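Local coordinates for protein putative phophotriesterase (Proteus mirabilis, PDB 3RHG) that binds two divalent metal ions such as zinc and, as a member of the phosphotriesterase family, is probably a hydrolase acting on ester bonds, at residues Asp94-Ser98 against Ser99-Arg103; Lys129-Gly132 against Lys133-Asp137; Lys235-Asp238 against Tyr239-Met243; Arg283-Gly286 against Asn287-Val290. All coordinates share one frame; numbering follows the deposited sequence.

How the interactions relate
Following the chain, four local turns come in series, and none encloses another. Interaction 1 forms the loop between strand 89-94 and helix 105-115, beside the metal site. Interaction 2 ends helix 128-131 in the next loop of the barrel and touches interaction 1, because Glu131 OE2 probably takes hydrogen bonds from Ser98 OG (2.6 Å) and Ser100 OG. Far along the chain, interaction 3 starts helix 237-245, and interaction 4 leads from helix 270-282 into strand 289-291. These two also meet, with Cys241 SG packed against Tyr285 CE2 at 3.6 Å. The pairs stand apart, the centres of interactions 1 and 3 being about 29 Å from each other.

Interaction 1 of 4, residues Asp94-Ser98 against Ser99-Arg103; sequences DATGS and SSIGR
Ser98 and Thr96 meet the Ser99-Arg103 turn in the loop that follows strand 89-94 of the parallel beta/alpha barrel. Ser98 O is gripped twice from opposite faces of its carbonyl plane, by Arg103 N at 3.2 Å and by Ile101 N at 3.3 Å, so one carbonyl holds two amides of the turn. Ser98 OG, anti to its own nitrogen (chi1 180°), reaches forward to accept from Ser100 N at 3.0 Å in a nearly straight bond. Serine suits this place because its short hydroxyl can serve the chain just ahead and also bond Glu131. The methyl CG2 of Thr96 lies 3.8 Å from Ile101 CG1, while Thr96 OG1 turns to His25, a zinc ligand. A beta-branched residue with a hydroxyl can thus pack and bond at once. Arg103 runs its CG past Thr96 O, and its guanidinium lays one face over Gly97 O; NH1 finds its salt bridge with Glu149. Further out, Asp94 positions Thr96 through an Asx turn and also bonds Leu26 N, linking this loop to the metal-binding end of the barrel. In that turn Asp94 OD2 takes Thr96 N at 3.2 Å, from above the carboxylate plane.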
ATOM      1  N   ASP A  94     -19.147 -15.325   4.319  1.00 17.55           N
ATOM      2  CA  ASP A  94     -18.136 -16.018   3.533  1.00 18.57           C
ATOM      3  C   ASP A  94     -18.714 -16.209   2.130  1.00 16.85           C
ATOM      4  O   ASP A  94     -19.704 -16.929   1.971  1.00 19.34           O
ATOM      5  CB  ASP A  94     -17.826 -17.378   4.154  1.00 18.33           C
ATOM      6  CG  ASP A  94     -16.880 -18.200   3.305  1.00 20.63           C
ATOM      7  OD1 ASP A  94     -15.665 -18.040   3.446  1.00 24.85           O
ATOM      8  OD2 ASP A  94     -17.364 -19.037   2.515  1.00 25.92           O
ATOM      9  N   ALA A  95     -18.105 -15.559   1.139  1.00 17.92           N
ATOM     10  CA  ALA A  95     -18.599 -15.547  -0.244  1.00 15.39           C
ATOM     11  C   ALA A  95     -17.982 -16.670  -1.087  1.00 19.26           C
ATOM     12  O   ALA A  95     -18.040 -16.632  -2.323  1.00 19.41           O
ATOM     13  CB  ALA A  95     -18.344 -14.179  -0.891  1.00 17.24           C
ATOM     14  N   THR A  96     -17.434 -17.688  -0.417  1.00 18.18           N
ATOM     15  CA  THR A  96     -16.853 -18.833  -1.111  1.00 18.60           C
ATOM     16  C   THR A  96     -17.987 -19.791  -1.459  1.00 16.81           C
ATOM     17  O   THR A  96     -18.333 -20.670  -0.661  1.00 18.74           O
ATOM     18  CB  THR A  96     -15.808 -19.543  -0.214  1.00 19.65           C
ATOM     19  OG1 THR A  96     -14.957 -18.558   0.402  1.00 19.44           O
ATOM     20  CG2 THR A  96     -14.941 -20.512  -1.045  1.00 21.21           C
ATOM     21  N   GLY A  97     -18.586 -19.609  -2.640  1.00 17.96           N
ATOM     22  CA  GLY A  97     -19.887 -20.222  -2.920  1.00 18.04           C
ATOM     23  C   GLY A  97     -19.820 -21.615  -3.516  1.00 16.41           C
ATOM     24  O   GLY A  97     -20.860 -22.239  -3.759  1.00 18.71           O
ATOM     25  N   SER A  98     -18.603 -22.102  -3.775  1.00 17.48           N
ATOM     26  CA  SER A  98     -18.437 -23.312  -4.568  1.00 19.43           C
ATOM     27  C   SER A  98     -17.302 -24.170  -4.047  1.00 17.36           C
ATOM     28  O   SER A  98     -16.323 -23.662  -3.492  1.00 19.05           O
ATOM     29  CB  SER A  98     -18.106 -22.927  -6.017  1.00 20.31           C
ATOM     30  OG  SER A  98     -17.931 -24.098  -6.796  1.00 20.60           O
ATOM     31  N   SER A  99     -17.418 -25.479  -4.250  1.00 18.82           N
ATOM     32  CA  SER A  99     -16.293 -26.362  -3.981  1.00 20.48           C
ATOM     33  C   SER A  99     -15.079 -26.012  -4.873  1.00 20.56           C
ATOM     34  O   SER A  99     -13.933 -26.341  -4.540  1.00 23.39           O
ATOM     35  CB  SER A  99     -16.724 -27.813  -4.213  1.00 21.77           C
ATOM     36  OG  SER A  99     -17.220 -27.972  -5.545  1.00 25.31           O
ATOM     37  N   SER A 100     -15.315 -25.361  -6.013  1.00 20.62           N
ATOM     38  CA  SER A 100     -14.197 -25.084  -6.939  1.00 22.07           C
ATOM     39  C   SER A 100     -13.168 -24.139  -6.321  1.00 23.27           C
ATOM     40  O   SER A 100     -12.002 -24.093  -6.773  1.00 25.90           O
ATOM     41  CB  SER A 100     -14.706 -24.476  -8.236  1.00 22.87           C
ATOM     42  OG  SER A 100     -15.077 -23.114  -8.017  1.00 25.02           O
ATOM     43  N   ILE A 101     -13.602 -23.377  -5.300  1.00 21.34           N
ATOM     44  CA  ILE A 101     -12.709 -22.455  -4.595  1.00 20.23           C
ATOM     45  C   ILE A 101     -12.575 -22.789  -3.090  1.00 20.57           C
ATOM     46  O   ILE A 101     -12.166 -21.956  -2.260  1.00 21.11           O
ATOM     47  CB  ILE A 101     -13.054 -20.963  -4.860  1.00 22.48           C
ATOM     48  CG1 ILE A 101     -14.554 -20.702  -4.804  1.00 22.95           C
ATOM     49  CG2 ILE A 101     -12.527 -20.557  -6.236  1.00 25.09           C
ATOM     50  CD1 ILE A 101     -14.887 -19.192  -4.699  1.00 22.73           C
ATOM     51  N   GLY A 102     -12.928 -24.023  -2.751  1.00 21.65           N
ATOM     52  CA  GLY A 102     -12.602 -24.558  -1.443  1.00 21.41           C
ATOM     53  C   GLY A 102     -13.560 -24.213  -0.322  1.00 21.06           C
ATOM     54  O   GLY A 102     -13.155 -24.147   0.832  1.00 23.18           O
ATOM     55  N   ARG A 103     -14.829 -24.010  -0.646  1.00 20.76           N
ATOM     56  CA  ARG A 103     -15.823 -23.747   0.400  1.00 20.50           C
ATOM     57  C   ARG A 103     -15.717 -24.815   1.491  1.00 21.32           C
ATOM     58  O   ARG A 103     -15.608 -26.003   1.166  1.00 20.71           O
ATOM     59  CB  ARG A 103     -17.238 -23.754  -0.190  1.00 16.83           C
ATOM     60  CG  ARG A 103     -18.311 -23.480   0.860  1.00 16.90           C
ATOM     61  CD  ARG A 103     -19.706 -23.427   0.255  1.00 18.14           C
ATOM     62  NE  ARG A 103     -19.989 -24.630  -0.513  1.00 18.98           N
ATOM     63  CZ  ARG A 103     -21.086 -24.828  -1.229  1.00 17.77           C
ATOM     64  NH1 ARG A 103     -22.055 -23.901  -1.234  1.00 18.29           N
ATOM     65  NH2 ARG A 103     -21.216 -25.957  -1.939  1.00 18.85           N
TER

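Interaction 2 of 4, residues Lys129-Gly132 against Lys133-Asp137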
ATOM      1  N   LYS A 129     -12.865 -20.516 -15.369  1.00 20.28           N
ATOM      2  CA  LYS A 129     -11.487 -20.933 -15.135  1.00 22.95           C
ATOM      3  C   LYS A 129     -11.425 -21.999 -14.034  1.00 19.73           C
ATOM      4  O   LYS A 129     -10.614 -22.939 -14.102  1.00 24.48           O
ATOM      5  CB  LYS A 129     -10.628 -19.728 -14.746  1.00 26.13           C
ATOM      6  CG  LYS A 129      -9.201 -20.072 -14.392  1.00 28.67           C
ATOM      7  CD  LYS A 129      -8.366 -18.820 -14.103  1.00 30.53           C
ATOM      8  CE  LYS A 129      -6.937 -19.224 -13.768  1.00 41.57           C
ATOM      9  NZ  LYS A 129      -6.110 -18.083 -13.257  1.00 46.01           N
ATOM     10  N   PHE A 130     -12.278 -21.843 -13.011  1.00 19.98           N
ATOM     11  CA  PHE A 130     -12.309 -22.773 -11.885  1.00 20.24           C
ATOM     12  C   PHE A 130     -13.385 -23.852 -12.054  1.00 19.21           C
ATOM     13  O   PHE A 130     -13.191 -25.005 -11.642  1.00 23.21           O
ATOM     14  CB  PHE A 130     -12.574 -22.026 -10.564  1.00 20.83           C
ATOM     15  CG  PHE A 130     -11.415 -21.215 -10.089  1.00 22.35           C
ATOM     16  CD1 PHE A 130     -10.556 -21.725  -9.126  1.00 25.05           C
ATOM     17  CD2 PHE A 130     -11.181 -19.939 -10.600  1.00 23.55           C
ATOM     18  CE1 PHE A 130      -9.464 -20.978  -8.675  1.00 28.78           C
ATOM     19  CE2 PHE A 130     -10.095 -19.194 -10.178  1.00 24.34           C
ATOM     20  CZ  PHE A 130      -9.241 -19.697  -9.201  1.00 27.72           C
ATOM     21  N   GLU A 131     -14.515 -23.477 -12.649  1.00 20.25           N
ATOM     22  CA  GLU A 131     -15.698 -24.348 -12.679  1.00 18.20           C
ATOM     23  C   GLU A 131     -15.703 -25.316 -13.869  1.00 18.72           C
ATOM     24  O   GLU A 131     -16.306 -26.382 -13.807  1.00 19.98           O
ATOM     25  CB  GLU A 131     -16.997 -23.524 -12.670  1.00 19.77           C
ATOM     26  CG  GLU A 131     -17.187 -22.651 -11.399  1.00 20.22           C
ATOM     27  CD  GLU A 131     -17.497 -23.468 -10.141  1.00 17.96           C
ATOM     28  OE1 GLU A 131     -17.607 -24.718 -10.220  1.00 23.79           O
ATOM     29  OE2 GLU A 131     -17.634 -22.858  -9.052  1.00 21.25           O
ATOM     30  N   GLY A 132     -15.058 -24.915 -14.961  1.00 20.11           N
ATOM     31  CA  GLY A 132     -15.028 -25.787 -16.121  1.00 20.81           C
ATOM     32  C   GLY A 132     -16.413 -26.151 -16.618  1.00 21.84           C
ATOM     33  O   GLY A 132     -17.314 -25.277 -16.710  1.00 22.67           O
ATOM     34  N   LYS A 133     -16.583 -27.436 -16.936  1.00 22.47           N
ATOM     35  CA  LYS A 133     -17.833 -27.958 -17.470  1.00 24.96           C
ATOM     36  C   LYS A 133     -19.012 -27.835 -16.507  1.00 24.25           C
ATOM     37  O   LYS A 133     -20.153 -28.023 -16.920  1.00 27.07           O
ATOM     38  CB  LYS A 133     -17.695 -29.431 -17.894  1.00 27.21           C
ATOM     39  CG  LYS A 133     -16.628 -29.719 -18.895  1.00 33.97           C
ATOM     40  CD  LYS A 133     -16.510 -31.263 -19.065  1.00 41.63           C
ATOM     41  CE  LYS A 133     -15.482 -31.691 -20.108  1.00 46.66           C
ATOM     42  NZ  LYS A 133     -15.960 -31.457 -21.508  1.00 47.71           N
ATOM     43  N   ARG A 134     -18.765 -27.568 -15.226  1.00 21.36           N
ATOM     44  CA  ARG A 134     -19.894 -27.383 -14.309  1.00 20.95           C
ATOM     45  C   ARG A 134     -20.835 -26.271 -14.782  1.00 24.04           C
ATOM     46  O   ARG A 134     -22.016 -26.297 -14.460  1.00 28.59           O
ATOM     47  CB  ARG A 134     -19.433 -27.096 -12.877  1.00 23.69           C
ATOM     48  CG  ARG A 134     -18.650 -28.228 -12.208  1.00 26.71           C
ATOM     49  CD  ARG A 134     -18.268 -27.819 -10.786  1.00 33.31           C
ATOM     50  NE  ARG A 134     -19.378 -27.995  -9.847  1.00 36.02           N
ATOM     51  CZ  ARG A 134     -19.476 -27.402  -8.661  1.00 28.62           C
ATOM     52  NH1 ARG A 134     -18.545 -26.555  -8.238  1.00 28.11           N
ATOM     53  NH2 ARG A 134     -20.517 -27.665  -7.896  1.00 33.00           N
ATOM     54  N   LEU A 135     -20.317 -25.300 -15.523  1.00 23.00           N
ATOM     55  CA  LEU A 135     -21.146 -24.181 -16.003  1.00 22.34           C
ATOM     56  C   LEU A 135     -21.974 -24.539 -17.250  1.00 25.60           C
ATOM     57  O   LEU A 135     -22.847 -23.768 -17.672  1.00 29.53           O
ATOM     58  CB  LEU A 135     -20.278 -22.949 -16.308  1.00 20.40           C
ATOM     59  CG  LEU A 135     -19.413 -22.393 -15.154  1.00 21.02           C
ATOM     60  CD1 LEU A 135     -18.856 -21.035 -15.580  1.00 21.03           C
ATOM     61  CD2 LEU A 135     -20.182 -22.243 -13.821  1.00 23.91           C
ATOM     62  N   ALA A 136     -21.675 -25.684 -17.861  1.00 26.28           N
ATOM     63  CA  ALA A 136     -22.432 -26.161 -19.029  1.00 29.65           C
ATOM     64  C   ALA A 136     -23.652 -27.015 -18.654  1.00 26.99           C
ATOM     65  O   ALA A 136     -24.374 -27.511 -19.535  1.00 29.76           O
ATOM     66  CB  ALA A 136     -21.519 -26.932 -19.977  1.00 34.07           C
ATOM     67  N   ASP A 137     -23.884 -27.196 -17.355  1.00 27.74           N
ATOM     68  CA  ASP A 137     -25.031 -27.979 -16.915  1.00 29.01           C
ATOM     69  C   ASP A 137     -26.321 -27.230 -17.256  1.00 26.73           C
ATOM     70  O   ASP A 137     -26.299 -26.024 -17.531  1.00 29.56           O
ATOM     71  CB  ASP A 137     -24.988 -28.231 -15.407  1.00 28.82           C
ATOM     72  CG  ASP A 137     -24.003 -29.321 -15.005  1.00 32.30           C
ATOM     73  OD1 ASP A 137     -23.529 -30.083 -15.878  1.00 39.89           O
ATOM     74  OD2 ASP A 137     -23.702 -29.408 -13.795  1.00 42.49           O
TER
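Glu131 faces Arg134 and Leu135 where helix 128-131 ends and passes, at Gly132, into a 3-10 turn, in a loop between strand 118-123 and helix 139-151 of the barrel. The ionic part is a salt bridge between Glu131 OE1 and Arg134 NH1, 2.9 Å apart. Its hydrogen bond is weak, bent to 125° at the hydrogen, and the carboxylate and guanidinium planes stand 50° apart, so this is a single-point contact and not a two-pronged pairing. Arginine is long enough to double back: its chain bends at chi3 (80°), which carries NH1 round to the acid. The other oxygen, Glu131 OE2, is more fully engaged, accepting from Ser98 OG, Ser100 OG and Tyr126 N. These donors, together with the arginine, would favour a charged carboxylate in this buried place.

The backbone bonds wind the turn: Arg134 N donates to Glu131 O at 3.1 Å and Leu135 N to Gly132 O at 3.2 Å. Gly132 has the positive phi that a residue without a side chain adopts easily, letting the chain leave the helix.

The apolar contact is made by Leu135, whose side chain also packs on helix 175-188. It crosses the glutamate stem at about a right angle, with CD2 lying 3.6 Å from Glu131 CB.

Interaction 3 of 4, residues Lys235-Asp238 against Tyr239-Met243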
ATOM      1  N   LYS A 235     -13.242   5.590 -10.076  1.00 21.52           N
ATOM      2  CA  LYS A 235     -12.971   6.865 -10.761  0.50 20.69           C
ATOM      3  C   LYS A 235     -14.004   7.114 -11.861  1.00 21.23           C
ATOM      4  O   LYS A 235     -14.193   8.248 -12.330  1.00 26.06           O
ATOM      5  CB  LYS A 235     -11.562   6.874 -11.370  0.50 22.48           C
ATOM      6  CG  LYS A 235     -10.440   6.864 -10.349  0.50 24.87           C
ATOM      7  CD  LYS A 235      -9.098   6.573 -11.007  0.50 29.49           C
ATOM      8  CE  LYS A 235      -7.978   6.517  -9.985  0.50 34.61           C
ATOM      9  NZ  LYS A 235      -7.817   7.812  -9.262  0.50 38.45           N
ATOM     10  N   ASP A 236     -14.677   6.038 -12.269  1.00 21.56           N
ATOM     11  CA  ASP A 236     -15.622   6.077 -13.389  1.00 20.33           C
ATOM     12  C   ASP A 236     -17.005   6.370 -12.830  1.00 21.53           C
ATOM     13  O   ASP A 236     -17.908   5.516 -12.778  1.00 20.62           O
ATOM     14  CB  ASP A 236     -15.555   4.750 -14.162  1.00 20.35           C
ATOM     15  CG  ASP A 236     -16.242   4.804 -15.515  1.00 21.30           C
ATOM     16  OD1 ASP A 236     -16.991   5.765 -15.818  1.00 23.54           O
ATOM     17  OD2 ASP A 236     -15.998   3.859 -16.304  1.00 23.70           O
ATOM     18  N   ILE A 237     -17.169   7.615 -12.420  1.00 21.92           N
ATOM     19  CA  ILE A 237     -18.407   8.009 -11.773  1.00 22.32           C
ATOM     20  C   ILE A 237     -19.627   7.820 -12.687  1.00 21.37           C
ATOM     21  O   ILE A 237     -20.695   7.410 -12.223  1.00 22.68           O
ATOM     22  CB  ILE A 237     -18.310   9.446 -11.187  1.00 25.11           C
ATOM     23  CG1 ILE A 237     -19.524   9.741 -10.290  1.00 29.66           C
ATOM     24  CG2 ILE A 237     -18.113  10.451 -12.309  1.00 28.05           C
ATOM     25  CD1 ILE A 237     -19.388  11.008  -9.484  1.00 36.90           C
ATOM     26  N   ASP A 238     -19.471   8.064 -13.995  1.00 22.54           N
ATOM     27  CA  ASP A 238     -20.617   7.922 -14.892  1.00 23.71           C
ATOM     28  C   ASP A 238     -21.105   6.471 -14.903  1.00 20.65           C
ATOM     29  O   ASP A 238     -22.312   6.200 -14.826  1.00 22.56           O
ATOM     30  CB  ASP A 238     -20.291   8.368 -16.331  1.00 28.03           C
ATOM     31  CG  ASP A 238     -20.098   9.881 -16.463  1.00 31.74           C
ATOM     32  OD1 ASP A 238     -20.406  10.619 -15.505  1.00 35.62           O
ATOM     33  OD2 ASP A 238     -19.653  10.345 -17.549  1.00 44.97           O
ATOM     34  N   TYR A 239     -20.166   5.532 -15.031  1.00 20.51           N
ATOM     35  CA  TYR A 239     -20.511   4.111 -15.007  1.00 20.91           C
ATOM     36  C   TYR A 239     -21.165   3.720 -13.677  1.00 20.01           C
ATOM     37  O   TYR A 239     -22.200   3.042 -13.644  1.00 20.40           O
ATOM     38  CB  TYR A 239     -19.241   3.294 -15.157  1.00 20.59           C
ATOM     39  CG  TYR A 239     -19.380   1.805 -14.902  1.00 17.90           C
ATOM     40  CD1 TYR A 239     -20.018   0.973 -15.828  1.00 17.60           C
ATOM     41  CD2 TYR A 239     -18.821   1.217 -13.771  1.00 17.65           C
ATOM     42  CE1 TYR A 239     -20.110  -0.405 -15.621  1.00 17.98           C
ATOM     43  CE2 TYR A 239     -18.914  -0.163 -13.550  1.00 18.93           C
ATOM     44  CZ  TYR A 239     -19.542  -0.969 -14.495  1.00 19.00           C
ATOM     45  OH  TYR A 239     -19.608  -2.343 -14.314  1.00 19.56           O
ATOM     46  N   GLN A 240     -20.552   4.116 -12.573  1.00 19.31           N
ATOM     47  CA  GLN A 240     -21.072   3.694 -11.277  1.00 19.46           C
ATOM     48  C   GLN A 240     -22.470   4.261 -11.017  1.00 18.88           C
ATOM     49  O   GLN A 240     -23.353   3.530 -10.577  1.00 18.29           O
ATOM     50  CB  GLN A 240     -20.104   4.023 -10.143  1.00 18.28           C
ATOM     51  CG  GLN A 240     -18.782   3.252 -10.249  1.00 18.65           C
ATOM     52  CD  GLN A 240     -18.058   3.108  -8.919  1.00 18.52           C
ATOM     53  OE1 GLN A 240     -18.125   3.992  -8.066  1.00 20.01           O
ATOM     54  NE2 GLN A 240     -17.372   1.981  -8.727  1.00 19.78           N
ATOM     55  N   CYS A 241     -22.689   5.534 -11.319  1.00 20.99           N
ATOM     56  CA  CYS A 241     -24.042   6.092 -11.181  1.00 20.95           C
ATOM     57  C   CYS A 241     -25.056   5.422 -12.127  1.00 19.52           C
ATOM     58  O   CYS A 241     -26.232   5.270 -11.779  1.00 23.40           O
ATOM     59  CB  CYS A 241     -24.026   7.613 -11.376  1.00 24.65           C
ATOM     60  SG  CYS A 241     -23.150   8.450 -10.051  1.00 27.18           S
ATOM     61  N   LYS A 242     -24.611   5.020 -13.324  1.00 20.77           N
ATOM     62  CA  LYS A 242     -25.485   4.319 -14.262  1.00 22.59           C
ATOM     63  C   LYS A 242     -25.960   3.001 -13.626  1.00 22.16           C
ATOM     64  O   LYS A 242     -27.130   2.619 -13.741  1.00 23.17           O
ATOM     65  CB  LYS A 242     -24.719   4.042 -15.554  1.00 24.08           C
ATOM     66  CG  LYS A 242     -25.555   3.588 -16.740  1.00 30.04           C
ATOM     67  CD  LYS A 242     -24.635   3.385 -17.966  1.00 35.80           C
ATOM     68  CE  LYS A 242     -25.322   3.665 -19.283  1.00 48.51           C
ATOM     69  NZ  LYS A 242     -26.248   2.577 -19.683  1.00 52.58           N
ATOM     70  N   MET A 243     -25.060   2.314 -12.927  1.00 19.36           N
ATOM     71  CA  MET A 243     -25.418   1.050 -12.276  1.00 19.05           C
ATOM     72  C   MET A 243     -26.357   1.314 -11.111  1.00 18.48           C
ATOM     73  O   MET A 243     -27.363   0.630 -10.933  1.00 19.49           O
ATOM     74  CB  MET A 243     -24.170   0.315 -11.778  1.00 18.12           C
ATOM     75  CG  MET A 243     -23.198  -0.113 -12.878  1.00 19.36           C
ATOM     76  SD  MET A 243     -23.938  -1.119 -14.191  1.00 24.21           S
ATOM     77  CE  MET A 243     -24.135   0.072 -15.526  1.00 23.95           C
TER
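Tyr239 and Asp236 meet at the first turn of helix 237-245, where the aspartate is the N-cap. Asp236 CG stands anti to the backbone nitrogen (chi1 -166°), which swings the carboxylate back over the helix start, and OD1 accepts from Tyr239 N at 3.3 Å. The donor comes from well above the carboxylate plane, but the bond is fairly straight at 160°. Aspartate suits an N-cap because its short side chain can fold back to an amide of the first turn, where the usual i-4 carbonyl of the helix is missing, and its negative charge probably interacts well with the helix dipole. The other oxygen, OD2, forms a salt bridge with Arg205.

Tyr239 presses its CB to 3.4 Å from Asp236 CG, and the two side chains cross at about a right angle. The ring then extends beyond the cap so that OH bonds Gly207 N at the start of helix 207-217, while Met243 CG covers part of one ring face.

Asp238, on the outer side, contributes its carbonyl: Lys242 N donates to Asp238 O at 3.0 Å. The same i to i+4 pattern joins Gln240 N to Asp236 O at 3.0 Å and Cys241 N to Ile237 O at 2.9 Å. Together these features make a classic N-capped alpha-helix, here opening the helix of the beta-alpha-beta unit between strands 225-227 and 249-252.

Interaction 4 of 4, residues Arg283-Gly286 against Asn287-Val290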
ATOM      1  N   ARG A 283     -23.523  12.468  -3.940  1.00 24.25           N
ATOM      2  CA  ARG A 283     -24.440  12.391  -5.071  1.00 21.72           C
ATOM      3  C   ARG A 283     -25.770  11.741  -4.675  1.00 24.10           C
ATOM      4  O   ARG A 283     -26.679  11.642  -5.500  1.00 26.88           O
ATOM      5  CB  ARG A 283     -23.825  11.615  -6.249  1.00 22.08           C
ATOM      6  CG  ARG A 283     -22.715  12.368  -7.026  1.00 31.70           C
ATOM      7  CD  ARG A 283     -23.289  13.306  -8.089  1.00 39.25           C
ATOM      8  NE  ARG A 283     -23.695  12.577  -9.293  1.00 46.58           N
ATOM      9  CZ  ARG A 283     -22.909  12.377 -10.350  1.00 45.74           C
ATOM     10  NH1 ARG A 283     -21.670  12.854 -10.357  1.00 47.11           N
ATOM     11  NH2 ARG A 283     -23.358  11.695 -11.400  1.00 47.90           N
ATOM     12  N   GLY A 284     -25.882  11.302  -3.420  1.00 23.09           N
ATOM     13  CA  GLY A 284     -27.173  10.846  -2.903  1.00 23.77           C
ATOM     14  C   GLY A 284     -27.362   9.339  -2.888  1.00 24.29           C
ATOM     15  O   GLY A 284     -28.473   8.863  -2.641  1.00 25.39           O
ATOM     16  N   TYR A 285     -26.275   8.587  -3.114  1.00 22.13           N
ATOM     17  CA  TYR A 285     -26.383   7.132  -3.257  1.00 20.43           C
ATOM     18  C   TYR A 285     -25.913   6.339  -2.043  1.00 21.74           C
ATOM     19  O   TYR A 285     -25.653   5.124  -2.143  1.00 23.40           O
ATOM     20  CB  TYR A 285     -25.587   6.659  -4.464  1.00 19.69           C
ATOM     21  CG  TYR A 285     -26.085   7.144  -5.791  1.00 20.76           C
ATOM     22  CD1 TYR A 285     -27.183   6.536  -6.427  1.00 23.00           C
ATOM     23  CD2 TYR A 285     -25.435   8.186  -6.441  1.00 22.37           C
ATOM     24  CE1 TYR A 285     -27.623   6.970  -7.687  1.00 24.50           C
ATOM     25  CE2 TYR A 285     -25.870   8.638  -7.691  1.00 24.04           C
ATOM     26  CZ  TYR A 285     -26.951   8.028  -8.308  1.00 22.86           C
ATOM     27  OH  TYR A 285     -27.358   8.491  -9.536  1.00 26.96           O
ATOM     28  N   GLY A 286     -25.824   7.000  -0.893  1.00 22.75           N
ATOM     29  CA  GLY A 286     -25.273   6.365   0.296  1.00 22.28           C
ATOM     30  C   GLY A 286     -26.028   5.112   0.718  1.00 21.49           C
ATOM     31  O   GLY A 286     -25.440   4.206   1.286  1.00 25.96           O
ATOM     32  N   ASN A 287     -27.331   5.057   0.460  1.00 21.37           N
ATOM     33  CA  ASN A 287     -28.142   3.914   0.870  0.50 22.44           C
ATOM     34  C   ASN A 287     -28.042   2.724  -0.087  1.00 21.73           C
ATOM     35  O   ASN A 287     -28.796   1.746   0.054  1.00 23.39           O
ATOM     36  CB  ASN A 287     -29.606   4.326   1.011  0.50 25.06           C
ATOM     37  CG  ASN A 287     -29.811   5.432   2.024  0.50 24.93           C
ATOM     38  OD1 ASN A 287     -29.276   5.388   3.126  0.50 28.90           O
ATOM     39  ND2 ASN A 287     -30.614   6.424   1.660  0.50 36.94           N
ATOM     40  N   GLN A 288     -27.122   2.807  -1.058  1.00 20.71           N
ATOM     41  CA  GLN A 288     -26.956   1.744  -2.048  1.00 19.02           C
ATOM     42  C   GLN A 288     -25.534   1.221  -2.070  1.00 18.91           C
ATOM     43  O   GLN A 288     -25.147   0.543  -3.015  1.00 19.62           O
ATOM     44  CB  GLN A 288     -27.335   2.203  -3.470  1.00 20.14           C
ATOM     45  CG  GLN A 288     -28.802   2.184  -3.743  1.00 21.28           C
ATOM     46  CD  GLN A 288     -29.141   2.719  -5.109  1.00 17.18           C
ATOM     47  OE1 GLN A 288     -29.542   3.894  -5.242  1.00 24.23           O
ATOM     48  NE2 GLN A 288     -28.937   1.881  -6.161  1.00 19.14           N
ATOM     49  N   ILE A 289     -24.764   1.507  -1.030  1.00 17.88           N
ATOM     50  CA  ILE A 289     -23.354   1.142  -1.004  1.00 16.93           C
ATOM     51  C   ILE A 289     -23.078   0.175   0.137  1.00 18.50           C
ATOM     52  O   ILE A 289     -23.588   0.358   1.238  1.00 19.66           O
ATOM     53  CB  ILE A 289     -22.478   2.391  -0.783  1.00 20.40           C
ATOM     54  CG1 ILE A 289     -22.620   3.351  -1.972  1.00 23.10           C
ATOM     55  CG2 ILE A 289     -21.005   1.992  -0.562  1.00 23.95           C
ATOM     56  CD1 ILE A 289     -21.991   4.714  -1.726  1.00 27.77           C
ATOM     57  N   VAL A 290     -22.310  -0.887  -0.130  1.00 15.75           N
ATOM     58  CA  VAL A 290     -21.791  -1.724   0.958  1.00 16.33           C
ATOM     59  C   VAL A 290     -20.268  -1.826   0.843  1.00 17.93           C
ATOM     60  O   VAL A 290     -19.707  -1.584  -0.245  1.00 17.39           O
ATOM     61  CB  VAL A 290     -22.468  -3.108   1.043  1.00 16.31           C
ATOM     62  CG1 VAL A 290     -23.897  -2.979   1.563  1.00 16.68           C
ATOM     63  CG2 VAL A 290     -22.427  -3.802  -0.334  1.00 18.40           C
TER
HETATM   64  O   HOH W   1     -29.172   7.069  -0.703  1.00 44.10           O
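Tyr285 turns the edge of its ring to the amide of Gln288, with CD1 lying 3.7 Å from OE1 in the plane of the ring. OE1 lies beside the ring edge and not over a face, and the amide plane is turned 66° from the ring, so the two flat groups do not stack. Gln288 is extended beyond CG, long enough for its NE2 to reach the carbonyls of Leu244 and Val248, while Tyr285 OH bonds Asp245. Beneath these side chains a tight turn is closed by Gln288 N, which donates to Tyr285 O at 3.0 Å from above the carbonyl plane. Ile289 lays its CG1 3.5 Å from that same oxygen. Gly286 offers a slim, buried backbone at the centre of the turn. A water bridges the outer side, donating to Gly284 O at 2.7 Å and accepting from Asn287 N at 3.0 Å. Gly284 itself, with positive phi (100°), ends helix 270-282 in a Schellman motif, a position that glycine fills without strain. The turn leads from that helix into strand 289-291, the last of the parallel barrel strands, which pairs with strand 249-252. Tyr285 packs on helix 237-245, and Val290 on helix 336-343.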